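Side-chain contact in extracellular endo-alpha-(1->5)-L-arabinanase 1 (PDB 1UV4), which cleaves internal alpha-1,5 linkages of linear and sugar-beet arabinan during plant cell-wall degradation and binds calcium: residues Glu135-Lys140 and Lys221-Pro226. Numbering follows the deposited sequence.
Sequences ELTFDK and KSITGP. With CA (calcium ion), chain D.
Ile223 meets Thr137 and Asp139 through a single methyl group, a thin apolar contact that buries about 100 Å² counted over both segments. Its CD1 stands 4.2 Å from Thr137 CG2 and 4.2 Å from Asp139 CB, touching Thr137 in strand 135-138 and Asp139 in the loop just beyond it. Both Ile223 torsions along this branch are extended (chi1 -163°, chi2 174°), which carries CD1 to the far end of a straight arm. The polar ends of both partners are engaged by other residues: Thr137 OG1 is hydrogen-bonded to Leu189 O, while Asp139 uses OD2 for Trp145 NE1 and OD1 for Asn143 N.

The loop that presents Ile223 is a type I turn from Ser222 to Gly225, closed by Gly225 N to Ser222 O at 3.1 Å.

At the other end of 135-138, Glu135 binds calcium through OE1 at 2.4 Å; a bend at chi2 (71°), beyond a CG anti to the backbone N, brings this oxygen to the metal. Its second oxygen, OE2, is hydrogen-bonded to Leu189 N and Thr188 OG1, so both carboxylate oxygens are held. Two calcium-bound waters lie within hydrogen-bonding distance, one 2.7 Å from Glu135 OE2 and the other 2.7 Å from Leu136 O. Asp77 and Asp257 share the metal, in the middle of the five-bladed propeller of family 43.

Strand 135-138 pairs antiparallel with 144-148 in one blade, and the turn follows strand 212-220 of the next. Ile223 also touches Trp145 of strand 144-148 and Tyr196 of strand 195-203, bridging the two blades.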
ATOM      1  N   GLU A 135      -0.363  -3.942   3.755  1.00 13.27           N
ATOM      2  CA  GLU A 135      -1.515  -3.185   4.175  1.00 14.18           C
ATOM      3  C   GLU A 135      -2.043  -3.788   5.470  1.00 14.49           C
ATOM      4  O   GLU A 135      -2.503  -4.914   5.482  1.00 14.71           O
ATOM      5  CB  GLU A 135      -2.589  -3.276   3.078  1.00 14.50           C
ATOM      6  CG  GLU A 135      -4.012  -2.981   3.482  1.00 16.52           C
ATOM      7  CD  GLU A 135      -4.293  -1.533   3.798  1.00 16.58           C
ATOM      8  OE1 GLU A 135      -3.334  -0.749   4.026  1.00 16.77           O
ATOM      9  OE2 GLU A 135      -5.498  -1.125   3.828  1.00 16.93           O
ATOM     10  N   LEU A 136      -2.042  -3.006   6.529  1.00 12.68           N
ATOM     11  CA  LEU A 136      -2.647  -3.389   7.806  1.00 13.82           C
ATOM     12  C   LEU A 136      -4.119  -2.999   7.739  1.00 12.80           C
ATOM     13  O   LEU A 136      -4.494  -1.866   7.383  1.00 13.88           O
ATOM     14  CB  LEU A 136      -1.942  -2.655   8.959  1.00 12.58           C
ATOM     15  CG  LEU A 136      -2.526  -2.923  10.344  1.00 12.82           C
ATOM     16  CD1 LEU A 136      -2.434  -4.386  10.777  1.00 13.23           C
ATOM     17  CD2 LEU A 136      -1.784  -2.061  11.382  1.00 13.65           C
ATOM     18  N   THR A 137      -4.973  -3.953   8.090  1.00 13.39           N
ATOM     19  CA  THR A 137      -6.385  -3.675   8.168  1.00 12.89           C
ATOM     20  C   THR A 137      -6.957  -4.329   9.426  1.00 13.06           C
ATOM     21  O   THR A 137      -6.275  -5.057  10.130  1.00 13.87           O
ATOM     22  CB  THR A 137      -7.076  -4.133   6.875  1.00 14.67           C
ATOM     23  OG1 THR A 137      -8.447  -3.717   6.872  1.00 14.51           O
ATOM     24  CG2 THR A 137      -7.114  -5.622   6.745  1.00 16.87           C
ATOM     25  N   PHE A 138      -8.187  -3.998   9.695  1.00 13.42           N
ATOM     26  CA  PHE A 138      -8.900  -4.487  10.877  1.00 14.00           C
ATOM     27  C   PHE A 138     -10.214  -5.080  10.478  1.00 15.19           C
ATOM     28  O   PHE A 138     -10.948  -4.516   9.643  1.00 17.16           O
ATOM     29  CB  PHE A 138      -9.062  -3.396  11.923  1.00 14.13           C
ATOM     30  CG  PHE A 138      -7.755  -2.821  12.345  1.00 15.64           C
ATOM     31  CD1 PHE A 138      -7.010  -3.404  13.361  1.00 16.09           C
ATOM     32  CD2 PHE A 138      -7.209  -1.754  11.637  1.00 17.87           C
ATOM     33  CE1 PHE A 138      -5.785  -2.903  13.703  1.00 18.86           C
ATOM     34  CE2 PHE A 138      -5.983  -1.280  11.982  1.00 19.28           C
ATOM     35  CZ  PHE A 138      -5.275  -1.848  12.991  1.00 19.08           C
ATOM     36  N   ASP A 139     -10.523  -6.228  11.079  1.00 14.24           N
ATOM     37  CA  ASP A 139     -11.769  -6.897  10.742  1.00 13.50           C
ATOM     38  C   ASP A 139     -12.933  -6.332  11.562  1.00 12.38           C
ATOM     39  O   ASP A 139     -12.780  -5.345  12.315  1.00 12.98           O
ATOM     40  CB  ASP A 139     -11.618  -8.431  10.870  1.00 13.60           C
ATOM     41  CG  ASP A 139     -11.359  -8.906  12.294  1.00 14.20           C
ATOM     42  OD1 ASP A 139     -11.713  -8.215  13.273  1.00 11.82           O
ATOM     43  OD2 ASP A 139     -10.842 -10.011  12.557  1.00 13.61           O
ATOM     44  N   LYS A 140     -14.125  -6.887  11.383  1.00 12.37           N
ATOM     45  CA  LYS A 140     -15.283  -6.369  12.078  1.00 12.42           C
ATOM     46  C   LYS A 140     -15.204  -6.390  13.604  1.00 11.68           C
ATOM     47  O   LYS A 140     -15.932  -5.654  14.288  1.00 11.65           O
ATOM     48  CB  LYS A 140     -16.561  -7.096  11.623  1.00 13.24           C
ATOM     49  CG  LYS A 140     -16.681  -8.488  12.112  1.00 16.93           C
ATOM     50  CD  LYS A 140     -18.101  -9.029  11.967  1.00 20.14           C
ATOM     51  CE  LYS A 140     -18.968  -8.776  13.220  1.00 23.00           C
ATOM     52  NZ  LYS A 140     -18.649  -9.561  14.526  1.00 21.06           N
ATOM     53  N   LYS A 221     -18.535 -10.095   1.901  1.00 13.58           N
ATOM     54  CA  LYS A 221     -19.056 -10.157   3.254  1.00 13.93           C
ATOM     55  C   LYS A 221     -18.000 -10.721   4.231  1.00 13.72           C
ATOM     56  O   LYS A 221     -18.035 -10.420   5.421  1.00 13.68           O
ATOM     57  CB  LYS A 221     -20.374 -10.961   3.302  1.00 14.66           C
ATOM     58  CG  LYS A 221     -21.556 -10.234   2.694  1.00 17.98           C
ATOM     59  CD  LYS A 221     -22.001  -9.037   3.593  1.00 23.82           C
ATOM     60  CE  LYS A 221     -23.360  -8.454   3.226  1.00 26.74           C
ATOM     61  NZ  LYS A 221     -23.504  -7.094   3.836  1.00 29.85           N
ATOM     62  N   SER A 222     -17.084 -11.544   3.734  1.00 13.79           N
ATOM     63  CA  SER A 222     -16.033 -12.068   4.583  1.00 15.06           C
ATOM     64  C   SER A 222     -14.681 -11.517   4.157  1.00 13.87           C
ATOM     65  O   SER A 222     -14.440 -11.195   2.981  1.00 13.83           O
ATOM     66  CB  SER A 222     -16.047 -13.584   4.577  1.00 17.27           C
ATOM     67  OG  SER A 222     -15.589 -14.056   3.361  1.00 21.73           O
ATOM     68  N   ILE A 223     -13.782 -11.396   5.114  1.00 13.64           N
ATOM     69  CA  ILE A 223     -12.512 -10.757   4.818  1.00 13.18           C
ATOM     70  C   ILE A 223     -11.680 -11.587   3.858  1.00 13.66           C
ATOM     71  O   ILE A 223     -10.862 -11.053   3.091  1.00 12.54           O
ATOM     72  CB  ILE A 223     -11.760 -10.349   6.111  1.00 13.08           C
ATOM     73  CG1 ILE A 223     -10.659  -9.318   5.803  1.00 12.50           C
ATOM     74  CG2 ILE A 223     -11.199 -11.557   6.825  1.00 13.65           C
ATOM     75  CD1 ILE A 223      -9.954  -8.734   7.010  1.00 14.34           C
ATOM     76  N   THR A 224     -11.922 -12.894   3.866  1.00 13.23           N
ATOM     77  CA  THR A 224     -11.176 -13.795   3.016  1.00 13.46           C
ATOM     78  C   THR A 224     -11.770 -13.980   1.637  1.00 14.21           C
ATOM     79  O   THR A 224     -11.203 -14.738   0.817  1.00 14.96           O
ATOM     80  CB  THR A 224     -10.948 -15.138   3.708  1.00 14.31           C
ATOM     81  OG1 THR A 224     -12.170 -15.650   4.253  1.00 14.60           O
ATOM     82  CG2 THR A 224      -9.998 -14.996   4.897  1.00 14.85           C
ATOM     83  N   GLY A 225     -12.864 -13.278   1.342  1.00 14.10           N
ATOM     84  CA  GLY A 225     -13.435 -13.234   0.008  1.00 13.45           C
ATOM     85  C   GLY A 225     -14.517 -14.274  -0.243  1.00 14.52           C
ATOM     86  O   GLY A 225     -14.935 -14.994   0.667  1.00 14.80           O
ATOM     87  N   PRO A 226     -14.977 -14.394  -1.483  1.00 14.68           N
ATOM     88  CA  PRO A 226     -14.416 -13.685  -2.637  1.00 13.70           C
ATOM     89  C   PRO A 226     -14.856 -12.261  -2.736  1.00 13.21           C
ATOM     90  O   PRO A 226     -16.033 -11.959  -2.468  1.00 15.06           O
ATOM     91  CB  PRO A 226     -14.978 -14.492  -3.838  1.00 14.78           C
ATOM     92  CG  PRO A 226     -16.335 -14.997  -3.360  1.00 14.45           C
ATOM     93  CD  PRO A 226     -16.030 -15.344  -1.889  1.00 15.37           C
TER
HETATM   94 CA    CA D1294      -3.136   1.557   4.748  1.00 13.77          CA
HETATM   95  O   HOH W   1      -5.470   1.353   4.817  1.00 12.88           O
HETATM   96  O   HOH W   2      -3.138   0.375   6.887  1.00 14.60           O
HETATM   97  O   HOH W   3      -4.506   3.573   5.991  0.50 13.49           O
HETATM   98  O   HOH W   4      -2.365   3.228   6.167  0.50 15.01           O